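Local coordinates for GTPase-activating protein skywalker (Drosophila melanogaster, PDB 6R82) that acts as a GTPase-activating protein for Rab35 in synaptic vesicle protein turnover, and is represented here by its C-terminal TLDc domain, at residues L58-T63 with F99-Y104; F69-S74 with I136-G141; L103-A108 with L168-D173; G143-M148 with F163-L168. One frame throughout, in Å; residues are numbered along the deposited sequence.

Interaction 1 (L58-T63 with F99-Y104)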
loop_
_atom_site.group_PDB
_atom_site.type_symbol
_atom_site.label_atom_id
_atom_site.label_comp_id
_atom_site.label_asym_id
_atom_site.label_seq_id
_atom_site.Cartn_x
_atom_site.Cartn_y
_atom_site.Cartn_z
ATOM N N LEU A 58 3.046 4.038 3.790
ATOM C CA LEU A 58 3.644 3.687 2.513
ATOM C C LEU A 58 3.964 2.200 2.553
ATOM O O LEU A 58 4.736 1.747 3.407
ATOM C CB LEU A 58 4.909 4.514 2.248
ATOM C CG LEU A 58 5.521 4.422 0.845
ATOM C CD1 LEU A 58 4.484 4.768 -0.213
ATOM C CD2 LEU A 58 6.703 5.367 0.735
ATOM N N LEU A 59 3.360 1.449 1.648
ATOM C CA LEU A 59 3.507 0.001 1.608
ATOM C C LEU A 59 4.413 -0.362 0.438
ATOM O O LEU A 59 4.184 0.097 -0.685
ATOM C CB LEU A 59 2.133 -0.664 1.473
ATOM C CG LEU A 59 2.060 -2.152 1.799
ATOM C CD1 LEU A 59 0.747 -2.489 2.507
ATOM C CD2 LEU A 59 2.219 -2.952 0.519
ATOM N N MET A 60 5.441 -1.163 0.701
ATOM C CA MET A 60 6.408 -1.553 -0.322
ATOM C C MET A 60 6.562 -3.067 -0.349
ATOM O O MET A 60 6.921 -3.671 0.664
ATOM C CB MET A 60 7.766 -0.897 -0.081
ATOM C CG MET A 60 8.540 -0.687 -1.380
ATOM S SD MET A 60 9.886 0.477 -1.165
ATOM C CE MET A 60 9.022 1.899 -0.473
ATOM N N ILE A 61 6.332 -3.666 -1.513
ATOM C CA ILE A 61 6.418 -5.111 -1.700
ATOM C C ILE A 61 7.606 -5.420 -2.597
ATOM O O ILE A 61 7.749 -4.836 -3.679
ATOM C CB ILE A 61 5.126 -5.683 -2.310
ATOM C CG1 ILE A 61 3.950 -5.463 -1.358
ATOM C CG2 ILE A 61 5.295 -7.175 -2.647
ATOM C CD1 ILE A 61 2.602 -5.511 -2.022
ATOM N N LYS A 62 8.443 -6.351 -2.154
ATOM C CA LYS A 62 9.510 -6.920 -2.968
ATOM C C LYS A 62 9.160 -8.389 -3.212
ATOM O O LYS A 62 9.086 -9.178 -2.263
ATOM C CB LYS A 62 10.862 -6.759 -2.273
ATOM C CG LYS A 62 11.412 -5.308 -2.264
ATOM C CD LYS A 62 11.986 -4.905 -0.895
ATOM C CE LYS A 62 11.816 -3.415 -0.611
ATOM N NZ LYS A 62 10.399 -3.047 -0.300
ATOM N N THR A 63 8.927 -8.750 -4.475
ATOM C CA THR A 63 8.578 -10.127 -4.811
ATOM C C THR A 63 9.825 -10.989 -4.995
ATOM O O THR A 63 10.933 -10.493 -5.208
ATOM C CB THR A 63 7.736 -10.196 -6.088
ATOM O OG1 THR A 63 8.585 -10.112 -7.238
ATOM C CG2 THR A 63 6.713 -9.077 -6.121
ATOM N N PHE A 99 -2.607 6.146 -3.697
ATOM C CA PHE A 99 -2.169 5.882 -5.063
ATOM C C PHE A 99 -1.293 4.647 -5.076
ATOM O O PHE A 99 -0.688 4.289 -4.062
ATOM C CB PHE A 99 -1.420 7.078 -5.698
ATOM C CG PHE A 99 -0.078 7.421 -5.050
ATOM C CD1 PHE A 99 1.092 6.757 -5.414
ATOM C CD2 PHE A 99 0.009 8.448 -4.119
ATOM C CE1 PHE A 99 2.321 7.092 -4.842
ATOM C CE2 PHE A 99 1.235 8.799 -3.543
ATOM C CZ PHE A 99 2.390 8.110 -3.894
ATOM N N LEU A 100 -1.239 3.997 -6.237
ATOM C CA LEU A 100 -0.344 2.874 -6.484
ATOM C C LEU A 100 0.929 3.343 -7.175
ATOM O O LEU A 100 0.953 4.357 -7.871
ATOM C CB LEU A 100 -1.002 1.815 -7.367
ATOM C CG LEU A 100 -2.397 1.304 -7.058
ATOM C CD1 LEU A 100 -2.963 0.681 -8.324
ATOM C CD2 LEU A 100 -2.303 0.289 -5.929
ATOM N N PHE A 101 1.984 2.560 -7.005
ATOM C CA PHE A 101 3.224 2.800 -7.723
ATOM C C PHE A 101 3.869 1.459 -8.031
ATOM O O PHE A 101 3.568 0.442 -7.398
ATOM C CB PHE A 101 4.191 3.683 -6.915
ATOM C CG PHE A 101 4.712 3.029 -5.670
ATOM C CD1 PHE A 101 5.838 2.226 -5.704
ATOM C CD2 PHE A 101 4.063 3.210 -4.458
ATOM C CE1 PHE A 101 6.316 1.612 -4.554
ATOM C CE2 PHE A 101 4.535 2.609 -3.303
ATOM C CZ PHE A 101 5.666 1.805 -3.350
ATOM N N SER A 102 4.773 1.476 -9.012
ATOM C CA SER A 102 5.714 0.391 -9.238
ATOM C C SER A 102 7.092 0.992 -9.452
ATOM O O SER A 102 7.224 2.065 -10.046
ATOM C CB SER A 102 5.328 -0.478 -10.454
ATOM O OG SER A 102 4.943 0.316 -11.563
ATOM N N LEU A 103 8.114 0.302 -8.953
ATOM C CA LEU A 103 9.498 0.705 -9.169
ATOM C C LEU A 103 10.254 -0.205 -10.132
ATOM O O LEU A 103 11.098 0.290 -10.882
ATOM C CB LEU A 103 10.248 0.766 -7.828
ATOM C CG LEU A 103 9.794 1.865 -6.857
ATOM C CD1 LEU A 103 10.762 2.009 -5.687
ATOM C CD2 LEU A 103 9.638 3.190 -7.584
ATOM N N TYR A 104 9.956 -1.507 -10.142
ATOM C CA TYR A 104 10.542 -2.488 -11.050
ATOM C C TYR A 104 9.476 -3.515 -11.407
ATOM O O TYR A 104 8.629 -3.840 -10.565
ATOM C CB TYR A 104 11.762 -3.190 -10.434
ATOM C CG TYR A 104 12.858 -2.240 -9.996
ATOM C CD1 TYR A 104 12.992 -1.872 -8.657
ATOM C CD2 TYR A 104 13.759 -1.706 -10.919
ATOM C CE1 TYR A 104 13.995 -0.996 -8.242
ATOM C CE2 TYR A 104 14.766 -0.828 -10.516
ATOM C CZ TYR A 104 14.878 -0.477 -9.176
ATOM O OH TYR A 104 15.873 0.391 -8.768
#
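F101 reaches across the intervening strand 68-73 to touch L58, L59 and M60, so strands 58-63 and 99-104 meet although they are not neighbours in the sheet. Their short axes come no nearer than 9.0 Å, and their N-to-C directions differ by 37°. The phenyl ring does the bridging, and its path is instructive from CB outward. F101 CB packs against the backbone oxygen of A108 on the returning chain. CG sits between the backbone N and the carbonyl carbon (chi1 67°), a torsion that lifts the ring off its own strand and lays it over the G70-A71 peptide, with F101 CE2 packed against A71 N. F101 CE2 also meets L58 CD1 at 3.8 Å. The leucine has CG anti to its backbone N (chi1 -170°), and its side chain crosses the phenylalanine at about a right angle. At the tip, F101 CZ approaches the carbonyl oxygen L59 O to 3.5 Å, an oxygen already engaged in the backbone ladder between L59 and A71. M60 CG closes the outer edge of the ring near its plane, 4.3 Å from F101 CZ. Helix 13-18 lies over this side of the sheet: L15 touches L58, F14 touches M60, and L18 reaches both M60 and F101. Every touching residue is buried. The chemistry is that of hydrocarbon against hydrocarbon, with one carbonyl beside the aromatic rim; the fit therefore rests on shape and burial, while directional bonding is left to strand 68-73 in between.

Interaction 2 (F69-S74 with I136-G141)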
loop_
_atom_site.group_PDB
_atom_site.type_symbol
_atom_site.label_atom_id
_atom_site.label_comp_id
_atom_site.label_asym_id
_atom_site.label_seq_id
_atom_site.Cartn_x
_atom_site.Cartn_y
_atom_site.Cartn_z
ATOM N N PHE A 69 6.910 -2.899 -6.011
ATOM C CA PHE A 69 5.738 -2.051 -6.175
ATOM C C PHE A 69 5.069 -1.898 -4.808
ATOM O O PHE A 69 5.515 -2.469 -3.809
ATOM C CB PHE A 69 4.782 -2.623 -7.227
ATOM C CG PHE A 69 4.351 -4.039 -6.956
ATOM C CD1 PHE A 69 5.102 -5.110 -7.421
ATOM C CD2 PHE A 69 3.194 -4.297 -6.235
ATOM C CE1 PHE A 69 4.703 -6.410 -7.179
ATOM C CE2 PHE A 69 2.794 -5.595 -5.983
ATOM C CZ PHE A 69 3.550 -6.653 -6.457
ATOM N N GLY A 70 4.006 -1.100 -4.764
ATOM C CA GLY A 70 3.364 -0.833 -3.491
ATOM C C GLY A 70 2.305 0.241 -3.614
ATOM O O GLY A 70 1.756 0.472 -4.694
ATOM N N ALA A 71 2.008 0.879 -2.481
ATOM C CA ALA A 71 0.964 1.894 -2.472
ATOM C C ALA A 71 1.163 2.877 -1.328
ATOM O O ALA A 71 1.581 2.499 -0.232
ATOM C CB ALA A 71 -0.427 1.265 -2.349
ATOM N N TYR A 72 0.835 4.134 -1.594
ATOM C CA TYR A 72 0.637 5.128 -0.554
ATOM C C TYR A 72 -0.815 5.018 -0.091
ATOM O O TYR A 72 -1.736 5.143 -0.902
ATOM C CB TYR A 72 0.961 6.523 -1.096
ATOM C CG TYR A 72 0.660 7.670 -0.162
ATOM C CD1 TYR A 72 1.541 8.012 0.855
ATOM C CD2 TYR A 72 -0.498 8.411 -0.295
ATOM C CE1 TYR A 72 1.269 9.066 1.718
ATOM C CE2 TYR A 72 -0.781 9.473 0.568
ATOM C CZ TYR A 72 0.112 9.785 1.568
ATOM O OH TYR A 72 -0.164 10.825 2.414
ATOM N N CYS A 73 -1.019 4.771 1.203
ATOM C CA CYS A 73 -2.352 4.572 1.764
ATOM C C CYS A 73 -2.744 5.757 2.629
ATOM O O CYS A 73 -2.061 6.069 3.606
ATOM C CB CYS A 73 -2.397 3.287 2.585
ATOM S SG CYS A 73 -1.850 1.834 1.639
ATOM N N SER A 74 -3.879 6.376 2.310
ATOM C CA SER A 74 -4.265 7.610 2.983
ATOM C C SER A 74 -4.738 7.404 4.427
ATOM O O SER A 74 -4.628 8.332 5.231
ATOM C CB SER A 74 -5.367 8.300 2.184
ATOM O OG SER A 74 -6.481 7.426 2.066
ATOM N N ILE A 136 -5.650 -8.488 2.688
ATOM C CA ILE A 136 -5.509 -7.048 2.592
ATOM C C ILE A 136 -5.452 -6.714 1.108
ATOM O O ILE A 136 -4.786 -7.415 0.340
ATOM C CB ILE A 136 -4.256 -6.567 3.353
ATOM C CG1 ILE A 136 -4.331 -5.081 3.647
ATOM C CG2 ILE A 136 -2.960 -6.920 2.624
ATOM C CD1 ILE A 136 -3.850 -4.752 5.041
ATOM N N THR A 137 -6.200 -5.694 0.686
ATOM C CA THR A 137 -6.259 -5.361 -0.731
ATOM C C THR A 137 -6.274 -3.848 -0.907
ATOM O O THR A 137 -6.719 -3.107 -0.026
ATOM C CB THR A 137 -7.488 -6.002 -1.422
ATOM O OG1 THR A 137 -7.452 -5.759 -2.837
ATOM C CG2 THR A 137 -8.771 -5.440 -0.875
ATOM N N ILE A 138 -5.770 -3.395 -2.058
ATOM C CA ILE A 138 -5.712 -1.974 -2.401
ATOM C C ILE A 138 -6.087 -1.815 -3.868
ATOM O O ILE A 138 -5.507 -2.477 -4.732
ATOM C CB ILE A 138 -4.311 -1.378 -2.155
ATOM C CG1 ILE A 138 -3.883 -1.564 -0.696
ATOM C CG2 ILE A 138 -4.269 0.095 -2.585
ATOM C CD1 ILE A 138 -2.415 -1.347 -0.477
ATOM N N GLY A 139 -7.032 -0.923 -4.150
ATOM C CA GLY A 139 -7.451 -0.674 -5.515
ATOM C C GLY A 139 -8.465 -1.681 -6.020
ATOM O O GLY A 139 -8.109 -2.798 -6.415
ATOM N N GLY A 140 -9.741 -1.301 -6.006
ATOM C CA GLY A 140 -10.815 -2.202 -6.352
ATOM C C GLY A 140 -11.654 -1.689 -7.512
ATOM O O GLY A 140 -11.407 -0.618 -8.071
ATOM N N GLY A 141 -12.670 -2.483 -7.850
ATOM C CA GLY A 141 -13.548 -2.175 -8.959
ATOM C C GLY A 141 -13.195 -2.994 -10.185
ATOM O O GLY A 141 -12.304 -2.614 -10.953
#
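A71 and C73 meet I138 through aliphatic carbon and sulfur alone inside the TLDc β-sandwich, while the rings of Y72 and F69 pack outside this contact, against F99 and F174. The ring of Y72, whose CB points away from I138, meets that of F99 with the planes about 20° apart, and F69 forms an edge-to-face pair with F174 while also touching I146. What remains between the two segments is a small hydrophobic crossing, where strands 68-73 and 135-138 approach without pairing. Each makes its backbone bonds elsewhere, G70 with F101 and C73 with T57 on one strand, I138 with I146 on the other. Their nearest alpha carbons, A71 and I138, are 7.7 Å apart. A71 and C73 alternate with Y72 and so present CB to the same side of their strand, and I138 answers from the other segment. Both of its branches take part. CG1 is anti to the carbonyl carbon (chi1 -58°) and carries I138 CD1 forward to lie 3.8 Å from A71 CB, while I138 CG2 approaches that same A71 CB at 4.0 Å. On the cysteine side, M129 of the adjoining strand 129-131 also packs against C73. The sulfur completes the crossing: with SG anti to the carbonyl carbon (chi1 -55°), C73 SG lies 3.9 Å from I138 CD1, which thereby touches A71 and C73 at once.

Interaction 3 (L103-A108 with L168-D173)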
loop_
_atom_site.group_PDB
_atom_site.type_symbol
_atom_site.label_atom_id
_atom_site.label_comp_id
_atom_site.label_asym_id
_atom_site.label_seq_id
_atom_site.Cartn_x
_atom_site.Cartn_y
_atom_site.Cartn_z
ATOM N N LEU A 103 8.114 0.302 -8.953
ATOM C CA LEU A 103 9.498 0.705 -9.169
ATOM C C LEU A 103 10.254 -0.205 -10.132
ATOM O O LEU A 103 11.098 0.290 -10.882
ATOM C CB LEU A 103 10.248 0.766 -7.828
ATOM C CG LEU A 103 9.794 1.865 -6.857
ATOM C CD1 LEU A 103 10.762 2.009 -5.687
ATOM C CD2 LEU A 103 9.638 3.190 -7.584
ATOM N N TYR A 104 9.956 -1.507 -10.142
ATOM C CA TYR A 104 10.542 -2.488 -11.050
ATOM C C TYR A 104 9.476 -3.515 -11.407
ATOM O O TYR A 104 8.629 -3.840 -10.565
ATOM C CB TYR A 104 11.762 -3.190 -10.434
ATOM C CG TYR A 104 12.858 -2.240 -9.996
ATOM C CD1 TYR A 104 12.992 -1.872 -8.657
ATOM C CD2 TYR A 104 13.759 -1.706 -10.919
ATOM C CE1 TYR A 104 13.995 -0.996 -8.242
ATOM C CE2 TYR A 104 14.766 -0.828 -10.516
ATOM C CZ TYR A 104 14.878 -0.477 -9.176
ATOM O OH TYR A 104 15.873 0.391 -8.768
ATOM N N PRO A 105 9.481 -4.042 -12.649
ATOM C CA PRO A 105 10.408 -3.695 -13.733
ATOM C C PRO A 105 10.120 -2.311 -14.306
ATOM O O PRO A 105 11.042 -1.553 -14.596
ATOM C CB PRO A 105 10.151 -4.789 -14.773
ATOM C CG PRO A 105 8.727 -5.206 -14.537
ATOM C CD PRO A 105 8.506 -5.076 -13.060
ATOM N N GLU A 106 8.841 -1.988 -14.457
ATOM C CA GLU A 106 8.426 -0.661 -14.874
ATOM C C GLU A 106 8.484 0.308 -13.695
ATOM O O GLU A 106 8.620 -0.084 -12.532
ATOM C CB GLU A 106 7.012 -0.695 -15.448
ATOM C CG GLU A 106 6.819 -1.670 -16.590
ATOM C CD GLU A 106 7.076 -1.031 -17.941
ATOM O OE1 GLU A 106 8.257 -0.773 -18.264
ATOM O OE2 GLU A 106 6.091 -0.778 -18.672
ATOM N N ARG A 107 8.358 1.597 -14.005
ATOM C CA ARG A 107 8.363 2.642 -12.987
ATOM C C ARG A 107 7.247 3.619 -13.325
ATOM O O ARG A 107 7.337 4.340 -14.323
ATOM C CB ARG A 107 9.720 3.344 -12.921
ATOM C CG ARG A 107 9.848 4.306 -11.775
ATOM C CD ARG A 107 11.263 4.864 -11.635
ATOM N NE ARG A 107 11.262 5.969 -10.684
ATOM C CZ ARG A 107 10.795 7.185 -10.963
ATOM N NH1 ARG A 107 10.800 8.134 -10.035
ATOM N NH2 ARG A 107 10.323 7.460 -12.172
ATOM N N ALA A 108 6.194 3.638 -12.510
ATOM C CA ALA A 108 5.038 4.470 -12.808
ATOM C C ALA A 108 4.277 4.778 -11.529
ATOM O O ALA A 108 4.385 4.065 -10.527
ATOM C CB ALA A 108 4.108 3.793 -13.820
ATOM N N LEU A 168 0.871 -4.936 -11.839
ATOM C CA LEU A 168 2.125 -4.297 -11.454
ATOM C C LEU A 168 3.323 -5.236 -11.542
ATOM O O LEU A 168 4.458 -4.800 -11.312
ATOM C CB LEU A 168 1.997 -3.706 -10.045
ATOM C CG LEU A 168 0.668 -2.986 -9.791
ATOM C CD1 LEU A 168 0.438 -2.769 -8.308
ATOM C CD2 LEU A 168 0.627 -1.663 -10.530
ATOM N N CYS A 169 3.100 -6.502 -11.860
ATOM C CA CYS A 169 4.130 -7.392 -12.372
ATOM C C CYS A 169 3.517 -8.168 -13.532
ATOM O O CYS A 169 2.292 -8.310 -13.603
ATOM C CB CYS A 169 4.676 -8.339 -11.295
ATOM S SG CYS A 169 3.445 -9.261 -10.361
ATOM N N PRO A 170 4.346 -8.650 -14.472
ATOM C CA PRO A 170 3.776 -9.260 -15.697
ATOM C C PRO A 170 2.846 -10.436 -15.423
ATOM O O PRO A 170 1.698 -10.436 -15.895
ATOM C CB PRO A 170 5.032 -9.671 -16.480
ATOM C CG PRO A 170 6.101 -8.716 -15.992
ATOM C CD PRO A 170 5.818 -8.585 -14.526
ATOM N N SER A 171 3.311 -11.444 -14.683
ATOM C CA SER A 171 2.415 -12.467 -14.164
ATOM C C SER A 171 1.417 -11.839 -13.194
ATOM O O SER A 171 1.730 -10.884 -12.479
ATOM C CB SER A 171 3.216 -13.568 -13.467
ATOM O OG SER A 171 2.495 -14.118 -12.377
ATOM N N GLY A 172 0.196 -12.377 -13.175
ATOM C CA GLY A 172 -0.819 -11.799 -12.303
ATOM C C GLY A 172 -0.658 -12.090 -10.822
ATOM O O GLY A 172 -1.413 -11.536 -10.017
ATOM N N ASP A 173 0.294 -12.946 -10.450
ATOM C CA ASP A 173 0.516 -13.391 -9.082
ATOM C C ASP A 173 1.950 -13.091 -8.674
ATOM O O ASP A 173 2.797 -12.734 -9.498
ATOM C CB ASP A 173 0.274 -14.899 -8.932
ATOM C CG ASP A 173 -0.956 -15.374 -9.668
ATOM O OD1 ASP A 173 -1.982 -14.656 -9.652
ATOM O OD2 ASP A 173 -0.892 -16.469 -10.268
#
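The cis peptide bond between Y104 and P105 is the oddity of a contact in which P105 faces L168 and P170. It follows directly on a classic β bulge, in which L103 and Y104 both stand opposite V68, so the strand ends in two successive departures from regular geometry. P105 turns its CB toward the other loop, and P105 CG comes to 4.5 Å from P170 CD, a loose meeting of two proline rings at an exposed edge. Behind them P105 CD lies 4.4 Å from L168 O. The approach is shallow, and only L168 among the touching residues is buried. Farther along, the second loop holds its own shape through an ST turn: D173 N donates to S171 OG at 3.2 Å, nearly straight at 168°, just as the chain enters strand 173-185. T157 joins the same loop through a backbone bond to G172. E67, from the turn joining strands 57-63 and 68-73, touches both P105 and C169. The contact thus sits at the end of strand 99-104, with helix 13-18 against L103 and Y104 on one flank and F69 of strand 68-73 against L168 on the other.

Interaction 4 (G143-M148 with F163-L168)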
loop_
_atom_site.group_PDB
_atom_site.type_symbol
_atom_site.label_atom_id
_atom_site.label_comp_id
_atom_site.label_asym_id
_atom_site.label_seq_id
_atom_site.Cartn_x
_atom_site.Cartn_y
_atom_site.Cartn_z
ATOM N N GLY A 143 -11.738 -6.006 -10.428
ATOM C CA GLY A 143 -10.349 -6.373 -10.248
ATOM C C GLY A 143 -9.775 -5.745 -8.997
ATOM O O GLY A 143 -10.337 -4.823 -8.406
ATOM N N GLN A 144 -8.626 -6.270 -8.592
ATOM C CA GLN A 144 -7.938 -5.825 -7.389
ATOM C C GLN A 144 -6.482 -5.539 -7.731
ATOM O O GLN A 144 -5.745 -6.445 -8.140
ATOM C CB GLN A 144 -8.060 -6.871 -6.277
ATOM C CG GLN A 144 -9.518 -7.076 -5.867
ATOM C CD GLN A 144 -9.695 -8.084 -4.754
ATOM O OE1 GLN A 144 -9.125 -9.180 -4.785
ATOM N NE2 GLN A 144 -10.490 -7.716 -3.753
ATOM N N ALA A 145 -6.067 -4.282 -7.558
ATOM C CA ALA A 145 -4.720 -3.880 -7.956
ATOM C C ALA A 145 -3.654 -4.611 -7.151
ATOM O O ALA A 145 -2.672 -5.107 -7.714
ATOM C CB ALA A 145 -4.561 -2.370 -7.808
ATOM N N ILE A 146 -3.805 -4.658 -5.827
ATOM C CA ILE A 146 -2.924 -5.436 -4.961
ATOM C C ILE A 146 -3.799 -6.258 -4.028
ATOM O O ILE A 146 -4.751 -5.730 -3.443
ATOM C CB ILE A 146 -1.956 -4.552 -4.145
ATOM C CG1 ILE A 146 -1.125 -3.657 -5.057
ATOM C CG2 ILE A 146 -1.022 -5.405 -3.295
ATOM C CD1 ILE A 146 -0.076 -2.853 -4.308
ATOM N N TRP A 147 -3.477 -7.542 -3.892
ATOM C CA TRP A 147 -4.204 -8.460 -3.024
ATOM C C TRP A 147 -3.179 -9.370 -2.377
ATOM O O TRP A 147 -2.284 -9.864 -3.061
ATOM C CB TRP A 147 -5.233 -9.286 -3.809
ATOM C CG TRP A 147 -6.082 -10.193 -2.940
ATOM C CD1 TRP A 147 -7.339 -9.942 -2.485
ATOM C CD2 TRP A 147 -5.717 -11.483 -2.423
ATOM N NE1 TRP A 147 -7.790 -11.001 -1.723
ATOM C CE2 TRP A 147 -6.810 -11.954 -1.666
ATOM C CE3 TRP A 147 -4.575 -12.283 -2.531
ATOM C CZ2 TRP A 147 -6.792 -13.188 -1.017
ATOM C CZ3 TRP A 147 -4.557 -13.506 -1.887
ATOM C CH2 TRP A 147 -5.660 -13.949 -1.138
ATOM N N MET A 148 -3.286 -9.572 -1.068
ATOM C CA MET A 148 -2.327 -10.385 -0.336
ATOM C C MET A 148 -3.054 -11.213 0.714
ATOM O O MET A 148 -4.068 -10.785 1.262
ATOM C CB MET A 148 -1.257 -9.510 0.329
ATOM C CG MET A 148 -0.264 -8.879 -0.636
ATOM S SD MET A 148 1.108 -8.051 0.218
ATOM C CE MET A 148 0.215 -6.615 0.855
ATOM N N PHE A 163 -7.850 2.874 -10.132
ATOM C CA PHE A 163 -6.554 3.394 -10.530
ATOM C C PHE A 163 -6.195 3.164 -11.994
ATOM O O PHE A 163 -5.169 3.688 -12.441
ATOM C CB PHE A 163 -5.461 2.788 -9.641
ATOM C CG PHE A 163 -5.574 3.206 -8.209
ATOM C CD1 PHE A 163 -5.448 4.546 -7.858
ATOM C CD2 PHE A 163 -5.853 2.275 -7.217
ATOM C CE1 PHE A 163 -5.572 4.952 -6.536
ATOM C CE2 PHE A 163 -5.970 2.668 -5.888
ATOM C CZ PHE A 163 -5.832 4.006 -5.544
ATOM N N ASN A 164 -6.999 2.404 -12.746
ATOM C CA ASN A 164 -6.779 2.142 -14.175
ATOM C C ASN A 164 -5.344 1.715 -14.465
ATOM O O ASN A 164 -4.703 2.193 -15.402
ATOM C CB ASN A 164 -7.158 3.350 -15.027
ATOM C CG ASN A 164 -7.483 2.963 -16.462
ATOM O OD1 ASN A 164 -6.585 2.777 -17.288
ATOM N ND2 ASN A 164 -8.771 2.823 -16.761
ATOM N N ASN A 165 -4.846 0.809 -13.656
ATOM C CA ASN A 165 -3.477 0.338 -13.719
ATOM C C ASN A 165 -3.383 -0.951 -14.516
ATOM O O ASN A 165 -4.382 -1.650 -14.707
ATOM C CB ASN A 165 -2.952 0.087 -12.305
ATOM C CG ASN A 165 -3.818 -0.889 -11.543
ATOM O OD1 ASN A 165 -4.978 -0.597 -11.258
ATOM N ND2 ASN A 165 -3.271 -2.059 -11.219
ATOM N N PRO A 166 -2.195 -1.298 -14.996
ATOM C CA PRO A 166 -1.950 -2.666 -15.438
ATOM C C PRO A 166 -1.489 -3.510 -14.266
ATOM O O PRO A 166 -1.111 -2.963 -13.219
ATOM C CB PRO A 166 -0.828 -2.497 -16.471
ATOM C CG PRO A 166 -0.023 -1.372 -15.904
ATOM C CD PRO A 166 -1.038 -0.427 -15.273
ATOM N N PRO A 167 -1.513 -4.835 -14.391
ATOM C CA PRO A 167 -0.840 -5.670 -13.390
ATOM C C PRO A 167 0.566 -5.154 -13.117
ATOM O O PRO A 167 1.351 -4.919 -14.035
ATOM C CB PRO A 167 -0.834 -7.055 -14.044
ATOM C CG PRO A 167 -2.099 -7.061 -14.854
ATOM C CD PRO A 167 -2.262 -5.642 -15.372
ATOM N N LEU A 168 0.871 -4.936 -11.839
ATOM C CA LEU A 168 2.125 -4.297 -11.454
ATOM C C LEU A 168 3.323 -5.236 -11.542
ATOM O O LEU A 168 4.458 -4.800 -11.312
ATOM C CB LEU A 168 1.997 -3.706 -10.045
ATOM C CG LEU A 168 0.668 -2.986 -9.791
ATOM C CD1 LEU A 168 0.438 -2.769 -8.308
ATOM C CD2 LEU A 168 0.627 -1.663 -10.530
#
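N165, which meets the A145 methyl obliquely with the ND2/OD1 end of its amide, has an ND2 gripped twice: this nitrogen donates to P166 O at 3.1 Å and also to the carbonyl oxygen of D158. The partner segment departs from regular strand at this point, for A145 and I146 both face I138, a classic β bulge at the start of strand 146-149 in the TLDc β-sandwich. The bond to P166 is bent, with an N-H...O angle of 140°, and the donor stands above the carbonyl plane of P166 by 61°. The OD1 branch accepts from the backbone N of C160. With both ends of the carboxamide tied in this way, its rotation is fixed, and a polar group can sit buried beside an alanine. N165 CG lies between the backbone N and the carbonyl carbon (chi1 57°), which folds the amide back over its own loop, where N165 ND2 meets P166 O and comes to 3.7 Å from A145 CB. L100 of strand 99-104 touches A145, N165 and F163, and so closes one side of the contact. T157 links the two segments in a second way, since its OG1 bonds both to the carbonyl oxygen of A145 and to the backbone N of L168. L168 also arrives from the loop with its side chain, crossing that of I146 at about a right angle. One methyl does the touching: L168 CD1 stands 3.9 Å from A145 O and, closer still, 3.7 Å from I146 CG1.

How the interactions relate
Read from the N terminus, interaction 1 closes first, bringing strand 99-104 into the same sheet, one strand away from 57-63. Strand 68-73, which lies between those two, opens interaction 2, so the two contacts cross; interaction 2 closes only at strand 135-138, on the other side of the sandwich interior. Interaction 3 starts on L103 and Y104, where interaction 1 ends, crosses interaction 2, and closes in the loop before strand 173-185. Interaction 4 lies wholly within that span and after interaction 2, and shares L168 with interaction 3. Packing of I61 CD1 on M148 SD joins interaction 1 to interaction 4, while a backbone bond between G139 and A145 joins interactions 2 and 4.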